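Long-range contacts in N-acetylmuramoyl-L-alanine amidase (Mycobacteroides abscessus, PDB 7AGL), which probably cleaves, as a zinc-dependent amidase, the amide bond between N-acetylmuramic acid and L-alanine in mycobacterial peptidoglycan: residues L12-N17 and M75-D80; T53-T58 and V103-D108. All coordinates share one frame; numbering follows the deposited sequence.

Contact 1: residues L12-N17 and M75-D80; sequences LDPGHN and MTRGDD. With ZN (zinc ion), chain B.
The Thr76 hydroxyl donates to the carboxylate of Asp13, OG1 to OD1 2.6 Å, meeting the oxygen on its anti side and 19° out of the carboxylate plane. Asp13 OD1 also forms a salt bridge with Arg90. Arg77 NE donates almost straight to Pro14 O (2.9 Å, 165° at the hydrogen), and this acceptor lies in the guanidinium plane. NH2 adds only weak bonds to Pro14 O and Gly15 O; its stronger partner is His52 O. NH1 makes a salt bridge to Asp80 OD1 at 2.9 Å and a hydrogen bond to Asp79 O at 3.0 Å, both close to the plane, so bonds round the rim fix the group's rotation. His16 O lies over one face instead. Leu12 and Met75 form a parallel bridge where the outermost strand 72-75 joins strand 9-14 of the six-stranded mixed sheet of this alpha/beta amidase domain, and Thr76 N continues the pairing to Leu12 O at 3.2 Å. After Pro14, strand 9-14 gives way to the loop that carries His16, whose NE2 binds zinc at 2.2 Å and whose ND1 is hydrogen-bonded to Thr40 O. Arg77 starts with CG between the backbone N and carbonyl carbon (chi1 63°) and then runs extended, its CG passing Pro14 CG at 3.8 Å. Pro14 CD packs on Thr76 OG1 at 3.4 Å.

Contact 2: residues T53-T58 and V103-D108; sequences TFTWNT and VSIHAD. With ZN (zinc ion), chain B.
Ile105 O faces the Thr55 side chain across the contact, while on the helix Phe54 O is gripped by two donors of Thr58. Thr58 N and OG1 each come to 2.9 Å of Phe54 O and approach from opposite faces of its carbonyl plane, the hydroxyl tilted 30° from that plane. This is helix 51-68 packing against strand 101-108 of the central mixed sheet, an alpha/beta layer contact; the N-to-C directions of helix 53-58 and strand 103-108 differ by 144°, their axes coming within 7.6 Å. No hydrogen bond crosses between them. Thr55 instead sets its methyl against the strand: CG2 lies 3.1 Å from Ile105 O and 3.6 Å from His106 CA. Its OG1 sits between the backbone N and the carbonyl carbon (chi1 65°), which puts CG2 anti to that carbon and against the strand, while OG1 is hydrogen-bonded to Gly15 O. Ile105 meets the helix through its CG2 branch, which lies 4.1 Å from Thr55 CB. Phe54 completes the packing: its CD2 touches Ala107 CB at 3.7 Å, an oblique approach, whereas His106 O sits near the ring plane at the edge. The side chains alternate along the strand, Ile105 and Ala107 being directed at the helix. His106 leaves the strand on the side away from the helix; its ND1 binds zinc. Glu51, at the start of the same helix, shares the zinc with His106 and accepts a hydrogen bond from Ala107 N. A zinc-bound water donates to Ala107 O at 2.8 Å.

Overall arrangement
Contacts 1 and 2 have centres 8 Å apart and meet on neighbouring strands, 9-14 and 101-108, of one sheet. Two probable hydrogen bonds join them: Asp13 OD2 to Ser104 OG at 2.8 Å between the strands, and Asp80 OD2 to Thr53 OG1 at 2.7 Å between loop and helix. Packing adds Gly78 C against Trp56 CH2 at 3.4 Å. The segments alternate along the chain. Both contacts lead to the zinc: contact 1 supplies His16, contact 2 His106, and Glu51 completes the protein ligands from helix 51-68. Two waters, each 2.2 Å from the zinc ion, fill further positions in this zinc-loaded site of the apo form.

Contact 1: residues L12-N17 and M75-D80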
ATOM      1  N   LEU A  12       3.002  -7.132   4.461  1.00 17.96           N
ATOM      2  CA  LEU A  12       2.168  -6.620   3.376  1.00 17.29           C
ATOM      3  C   LEU A  12       0.808  -6.238   3.925  1.00 17.96           C
ATOM      4  O   LEU A  12       0.199  -7.019   4.666  1.00 17.94           O
ATOM      5  CB  LEU A  12       1.997  -7.680   2.282  1.00 18.80           C
ATOM      6  CG  LEU A  12       3.291  -8.168   1.626  1.00 22.03           C
ATOM      7  CD1 LEU A  12       3.013  -9.365   0.713  1.00 23.05           C
ATOM      8  CD2 LEU A  12       3.930  -7.033   0.834  1.00 20.85           C
ATOM      9  N   ASP A  13       0.319  -5.054   3.553  1.00 18.30           N
ATOM     10  CA  ASP A  13      -0.966  -4.562   4.064  1.00 18.96           C
ATOM     11  C   ASP A  13      -1.938  -4.308   2.917  1.00 18.12           C
ATOM     12  O   ASP A  13      -1.827  -3.272   2.230  1.00 19.55           O
ATOM     13  CB  ASP A  13      -0.744  -3.276   4.871  1.00 18.98           C
ATOM     14  CG  ASP A  13      -2.041  -2.555   5.193  1.00 18.58           C
ATOM     15  OD1 ASP A  13      -2.991  -3.256   5.589  1.00 20.33           O
ATOM     16  OD2 ASP A  13      -2.081  -1.305   5.057  1.00 21.01           O
ATOM     17  N   PRO A  14      -2.903  -5.234   2.638  1.00 17.94           N
ATOM     18  CA  PRO A  14      -3.955  -4.923   1.659  1.00 19.48           C
ATOM     19  C   PRO A  14      -4.964  -3.968   2.279  1.00 16.62           C
ATOM     20  O   PRO A  14      -5.701  -4.319   3.208  1.00 18.50           O
ATOM     21  CB  PRO A  14      -4.567  -6.300   1.347  1.00 18.90           C
ATOM     22  CG  PRO A  14      -4.196  -7.200   2.509  1.00 19.01           C
ATOM     23  CD  PRO A  14      -3.175  -6.492   3.369  1.00 17.61           C
ATOM     24  N   GLY A  15      -4.993  -2.741   1.756  1.00 17.13           N
ATOM     25  CA  GLY A  15      -5.751  -1.688   2.407  1.00 19.56           C
ATOM     26  C   GLY A  15      -7.233  -2.003   2.496  1.00 19.74           C
ATOM     27  O   GLY A  15      -7.811  -2.650   1.624  1.00 20.74           O
ATOM     28  N   HIS A  16      -7.843  -1.510   3.579  1.00 17.04           N
ATOM     29  CA  HIS A  16      -9.270  -1.590   3.892  1.00 18.78           C
ATOM     30  C   HIS A  16      -9.733  -2.990   4.286  1.00 19.81           C
ATOM     31  O   HIS A  16      -8.953  -3.945   4.272  1.00 19.97           O
ATOM     32  CB  HIS A  16     -10.107  -1.064   2.723  1.00 18.56           C
ATOM     33  CG  HIS A  16      -9.679   0.299   2.290  1.00 20.38           C
ATOM     34  ND1 HIS A  16     -10.016   1.442   2.991  1.00 20.31           N
ATOM     35  CD2 HIS A  16      -8.864   0.689   1.287  1.00 19.35           C
ATOM     36  CE1 HIS A  16      -9.452   2.487   2.405  1.00 21.06           C
ATOM     37  NE2 HIS A  16      -8.761   2.054   1.370  1.00 20.53           N
ATOM     38  N   ASN A  17     -11.003  -3.093   4.684  1.00 20.04           N
ATOM     39  CA  ASN A  17     -11.590  -4.319   5.211  1.00 21.78           C
ATOM     40  C   ASN A  17     -12.441  -5.024   4.159  1.00 21.75           C
ATOM     41  O   ASN A  17     -13.023  -4.397   3.274  1.00 21.51           O
ATOM     42  CB  ASN A  17     -12.508  -4.036   6.419  1.00 19.55           C
ATOM     43  CG  ASN A  17     -11.802  -3.432   7.613  1.00 20.19           C
ATOM     44  OD1 ASN A  17     -10.591  -3.561   7.798  1.00 21.23           O
ATOM     45  ND2 ASN A  17     -12.603  -2.789   8.480  1.00 21.57           N
ATOM     46  N   MET A  75       0.963 -10.666   6.688  1.00 19.36           N
ATOM     47  CA  MET A  75      -0.088  -9.786   6.209  1.00 17.52           C
ATOM     48  C   MET A  75      -0.824  -9.200   7.405  1.00 20.77           C
ATOM     49  O   MET A  75      -0.794  -9.754   8.508  1.00 21.73           O
ATOM     50  CB  MET A  75      -1.090 -10.528   5.305  1.00 21.56           C
ATOM     51  CG  MET A  75      -0.469 -11.073   4.021  1.00 25.60           C
ATOM     52  SD  MET A  75      -1.699 -11.879   2.971  1.00 29.24           S
ATOM     53  CE  MET A  75      -2.487 -13.043   4.099  1.00 29.07           C
ATOM     54  N   THR A  76      -1.497  -8.074   7.167  1.00 17.43           N
ATOM     55  CA  THR A  76      -2.249  -7.369   8.202  1.00 17.87           C
ATOM     56  C   THR A  76      -3.720  -7.771   8.268  1.00 17.28           C
ATOM     57  O   THR A  76      -4.430  -7.300   9.165  1.00 21.76           O
ATOM     58  CB  THR A  76      -2.193  -5.862   7.973  1.00 21.62           C
ATOM     59  OG1 THR A  76      -2.651  -5.600   6.637  1.00 20.85           O
ATOM     60  CG2 THR A  76      -0.777  -5.341   8.145  1.00 21.90           C
ATOM     61  N   ARG A  77      -4.210  -8.589   7.339  1.00 17.83           N
ATOM     62  CA  ARG A  77      -5.544  -9.157   7.493  1.00 20.29           C
ATOM     63  C   ARG A  77      -5.580 -10.523   6.832  1.00 19.15           C
ATOM     64  O   ARG A  77      -4.706 -10.873   6.034  1.00 19.76           O
ATOM     65  CB  ARG A  77      -6.645  -8.252   6.913  1.00 25.10           C
ATOM     66  CG  ARG A  77      -6.570  -7.998   5.415  1.00 23.19           C
ATOM     67  CD  ARG A  77      -7.786  -7.215   4.993  1.00 22.68           C
ATOM     68  NE  ARG A  77      -7.650  -6.439   3.752  1.00 20.01           N
ATOM     69  CZ  ARG A  77      -8.435  -6.562   2.687  1.00 16.80           C
ATOM     70  NH1 ARG A  77      -9.380  -7.512   2.614  1.00 20.37           N
ATOM     71  NH2 ARG A  77      -8.260  -5.739   1.665  1.00 17.73           N
ATOM     72  N   GLY A  78      -6.610 -11.292   7.186  1.00 20.02           N
ATOM     73  CA  GLY A  78      -6.709 -12.691   6.823  1.00 21.04           C
ATOM     74  C   GLY A  78      -7.874 -13.045   5.921  1.00 19.22           C
ATOM     75  O   GLY A  78      -8.072 -14.224   5.606  1.00 20.91           O
ATOM     76  N   ASP A  79      -8.644 -12.057   5.481  1.00 19.77           N
ATOM     77  CA  ASP A  79      -9.784 -12.353   4.627  1.00 21.24           C
ATOM     78  C   ASP A  79     -10.198 -11.096   3.883  1.00 22.32           C
ATOM     79  O   ASP A  79      -9.737  -9.990   4.177  1.00 19.04           O
ATOM     80  CB  ASP A  79     -10.964 -12.901   5.430  1.00 23.02           C
ATOM     81  CG  ASP A  79     -11.562 -11.864   6.366  1.00 23.46           C
ATOM     82  OD1 ASP A  79     -12.182 -10.895   5.864  1.00 22.76           O
ATOM     83  OD2 ASP A  79     -11.398 -12.028   7.595  1.00 25.14           O
ATOM     84  N   ASP A  80     -11.114 -11.284   2.940  1.00 19.35           N
ATOM     85  CA  ASP A  80     -11.741 -10.182   2.222  1.00 18.93           C
ATOM     86  C   ASP A  80     -13.258 -10.210   2.376  1.00 20.05           C
ATOM     87  O   ASP A  80     -14.001  -9.905   1.431  1.00 23.09           O
ATOM     88  CB  ASP A  80     -11.356 -10.206   0.747  1.00 18.97           C
ATOM     89  CG  ASP A  80     -11.748  -8.932   0.027  1.00 20.24           C
ATOM     90  OD1 ASP A  80     -11.478  -7.851   0.595  1.00 21.58           O
ATOM     91  OD2 ASP A  80     -12.335  -9.028  -1.081  1.00 22.74           O
TER
HETATM   92 ZN    ZN B 301      -7.294   2.982   0.058  0.94 20.42          ZN
HETATM   93  O   HOH W   1      -7.421   4.802   1.364  1.00 24.93           O
HETATM   94  O   HOH W   2      -6.930   4.458  -1.493  1.00 21.00           O

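Contact 2: residues T53-T58 and V103-D108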
ATOM      1  N   THR A  53     -11.099  -5.611  -2.373  1.00 18.61           N
ATOM      2  CA  THR A  53     -10.855  -6.880  -3.061  1.00 18.87           C
ATOM      3  C   THR A  53      -9.630  -6.791  -3.964  1.00 19.28           C
ATOM      4  O   THR A  53      -8.823  -7.728  -4.028  1.00 19.92           O
ATOM      5  CB  THR A  53     -12.089  -7.257  -3.870  1.00 20.01           C
ATOM      6  OG1 THR A  53     -13.210  -7.326  -2.975  1.00 20.34           O
ATOM      7  CG2 THR A  53     -11.899  -8.612  -4.537  1.00 19.99           C
ATOM      8  N   PHE A  54      -9.457  -5.654  -4.641  1.00 18.37           N
ATOM      9  CA  PHE A  54      -8.263  -5.467  -5.455  1.00 17.17           C
ATOM     10  C   PHE A  54      -6.998  -5.562  -4.609  1.00 17.70           C
ATOM     11  O   PHE A  54      -6.019  -6.218  -5.002  1.00 18.85           O
ATOM     12  CB  PHE A  54      -8.311  -4.109  -6.171  1.00 18.39           C
ATOM     13  CG  PHE A  54      -6.969  -3.692  -6.721  1.00 19.36           C
ATOM     14  CD1 PHE A  54      -6.467  -4.280  -7.896  1.00 20.31           C
ATOM     15  CD2 PHE A  54      -6.188  -2.731  -6.058  1.00 16.89           C
ATOM     16  CE1 PHE A  54      -5.234  -3.929  -8.388  1.00 23.84           C
ATOM     17  CE2 PHE A  54      -4.945  -2.382  -6.551  1.00 19.80           C
ATOM     18  CZ  PHE A  54      -4.469  -2.960  -7.720  1.00 21.21           C
ATOM     19  N   THR A  55      -6.985  -4.892  -3.450  1.00 17.98           N
ATOM     20  CA  THR A  55      -5.756  -4.873  -2.656  1.00 17.55           C
ATOM     21  C   THR A  55      -5.493  -6.257  -2.069  1.00 19.65           C
ATOM     22  O   THR A  55      -4.351  -6.728  -2.056  1.00 19.64           O
ATOM     23  CB  THR A  55      -5.822  -3.806  -1.541  1.00 17.95           C
ATOM     24  OG1 THR A  55      -6.851  -4.141  -0.591  1.00 18.70           O
ATOM     25  CG2 THR A  55      -6.095  -2.398  -2.110  1.00 18.40           C
ATOM     26  N   TRP A  56      -6.550  -6.934  -1.625  1.00 19.25           N
ATOM     27  CA  TRP A  56      -6.416  -8.297  -1.116  1.00 19.88           C
ATOM     28  C   TRP A  56      -5.785  -9.220  -2.160  1.00 19.60           C
ATOM     29  O   TRP A  56      -4.778  -9.888  -1.898  1.00 21.33           O
ATOM     30  CB  TRP A  56      -7.802  -8.806  -0.708  1.00 19.69           C
ATOM     31  CG  TRP A  56      -7.863 -10.254  -0.323  1.00 18.78           C
ATOM     32  CD1 TRP A  56      -8.503 -11.265  -0.997  1.00 20.18           C
ATOM     33  CD2 TRP A  56      -7.307 -10.847   0.855  1.00 20.18           C
ATOM     34  NE1 TRP A  56      -8.376 -12.452  -0.299  1.00 20.91           N
ATOM     35  CE2 TRP A  56      -7.632 -12.219   0.830  1.00 21.31           C
ATOM     36  CE3 TRP A  56      -6.558 -10.349   1.927  1.00 21.26           C
ATOM     37  CZ2 TRP A  56      -7.233 -13.097   1.841  1.00 24.17           C
ATOM     38  CZ3 TRP A  56      -6.143 -11.213   2.899  1.00 19.29           C
ATOM     39  CH2 TRP A  56      -6.497 -12.574   2.872  1.00 21.99           C
ATOM     40  N   ASN A  57      -6.365  -9.263  -3.355  1.00 18.97           N
ATOM     41  CA  ASN A  57      -5.884 -10.196  -4.365  1.00 19.51           C
ATOM     42  C   ASN A  57      -4.490  -9.823  -4.843  1.00 19.16           C
ATOM     43  O   ASN A  57      -3.667 -10.706  -5.096  1.00 22.19           O
ATOM     44  CB  ASN A  57      -6.886 -10.260  -5.506  1.00 20.68           C
ATOM     45  CG  ASN A  57      -8.047 -11.193  -5.164  1.00 28.52           C
ATOM     46  OD1 ASN A  57      -9.161 -10.757  -4.954  1.00 32.86           O
ATOM     47  ND2 ASN A  57      -7.755 -12.482  -5.057  1.00 32.62           N
ATOM     48  N   THR A  58      -4.193  -8.524  -4.961  1.00 19.34           N
ATOM     49  CA  THR A  58      -2.842  -8.160  -5.371  1.00 20.83           C
ATOM     50  C   THR A  58      -1.821  -8.522  -4.301  1.00 18.16           C
ATOM     51  O   THR A  58      -0.737  -9.020  -4.627  1.00 22.08           O
ATOM     52  CB  THR A  58      -2.787  -6.679  -5.721  1.00 18.78           C
ATOM     53  OG1 THR A  58      -3.750  -6.441  -6.758  1.00 20.34           O
ATOM     54  CG2 THR A  58      -1.385  -6.305  -6.238  1.00 22.55           C
ATOM     55  N   VAL A 103       5.012  -2.850   2.942  1.00 18.91           N
ATOM     56  CA  VAL A 103       4.344  -2.253   1.785  1.00 20.87           C
ATOM     57  C   VAL A 103       2.846  -2.325   1.983  1.00 18.38           C
ATOM     58  O   VAL A 103       2.286  -3.420   2.130  1.00 19.20           O
ATOM     59  CB  VAL A 103       4.728  -2.935   0.468  1.00 22.48           C
ATOM     60  CG1 VAL A 103       3.898  -2.335  -0.662  1.00 22.94           C
ATOM     61  CG2 VAL A 103       6.226  -2.766   0.211  1.00 22.44           C
ATOM     62  N   SER A 104       2.194  -1.165   1.962  1.00 18.20           N
ATOM     63  CA  SER A 104       0.744  -1.076   2.012  1.00 17.59           C
ATOM     64  C   SER A 104       0.241  -0.867   0.588  1.00 19.09           C
ATOM     65  O   SER A 104       0.810  -0.063  -0.160  1.00 21.11           O
ATOM     66  CB  SER A 104       0.322   0.080   2.931  1.00 19.70           C
ATOM     67  OG  SER A 104      -1.087   0.243   2.993  1.00 21.48           O
ATOM     68  N   ILE A 105      -0.804  -1.600   0.212  1.00 17.68           N
ATOM     69  CA  ILE A 105      -1.331  -1.610  -1.155  1.00 17.60           C
ATOM     70  C   ILE A 105      -2.741  -1.026  -1.146  1.00 17.54           C
ATOM     71  O   ILE A 105      -3.624  -1.503  -0.416  1.00 17.95           O
ATOM     72  CB  ILE A 105      -1.324  -3.022  -1.763  1.00 16.29           C
ATOM     73  CG1 ILE A 105       0.113  -3.530  -1.931  1.00 20.84           C
ATOM     74  CG2 ILE A 105      -2.092  -3.036  -3.101  1.00 19.18           C
ATOM     75  CD1 ILE A 105       0.980  -2.690  -2.873  1.00 22.10           C
ATOM     76  N   HIS A 106      -2.944   0.002  -1.971  1.00 19.00           N
ATOM     77  CA  HIS A 106      -4.208   0.714  -2.082  1.00 19.24           C
ATOM     78  C   HIS A 106      -4.502   0.974  -3.560  1.00 21.38           C
ATOM     79  O   HIS A 106      -3.650   0.776  -4.434  1.00 19.93           O
ATOM     80  CB  HIS A 106      -4.154   2.043  -1.298  1.00 19.10           C
ATOM     81  CG  HIS A 106      -4.279   1.882   0.191  1.00 20.03           C
ATOM     82  ND1 HIS A 106      -5.404   2.267   0.883  1.00 24.02           N
ATOM     83  CD2 HIS A 106      -3.428   1.385   1.121  1.00 20.61           C
ATOM     84  CE1 HIS A 106      -5.255   2.008   2.169  1.00 20.74           C
ATOM     85  NE2 HIS A 106      -4.055   1.486   2.343  1.00 20.25           N
ATOM     86  N   ALA A 107      -5.742   1.374  -3.843  1.00 19.03           N
ATOM     87  CA  ALA A 107      -6.095   1.974  -5.123  1.00 18.57           C
ATOM     88  C   ALA A 107      -6.999   3.171  -4.858  1.00 20.97           C
ATOM     89  O   ALA A 107      -7.725   3.223  -3.853  1.00 22.00           O
ATOM     90  CB  ALA A 107      -6.778   0.972  -6.068  1.00 19.84           C
ATOM     91  N   ASP A 108      -6.957   4.136  -5.771  1.00 21.02           N
ATOM     92  CA  ASP A 108      -7.400   5.490  -5.489  1.00 20.56           C
ATOM     93  C   ASP A 108      -8.730   5.777  -6.176  1.00 21.14           C
ATOM     94  O   ASP A 108      -9.156   5.056  -7.087  1.00 22.32           O
ATOM     95  CB  ASP A 108      -6.314   6.480  -5.952  1.00 21.38           C
ATOM     96  CG  ASP A 108      -6.433   7.861  -5.332  1.00 26.68           C
ATOM     97  OD1 ASP A 108      -7.125   8.049  -4.285  1.00 24.45           O
ATOM     98  OD2 ASP A 108      -5.801   8.780  -5.920  1.00 25.28           O
TER
HETATM   99 ZN    ZN B 301      -7.294   2.982   0.058  0.94 20.42          ZN
HETATM  100  O   HOH W   2      -6.930   4.458  -1.493  1.00 21.00           O
HETATM  101  O   HOH W   1      -7.421   4.802   1.364  1.00 24.93           O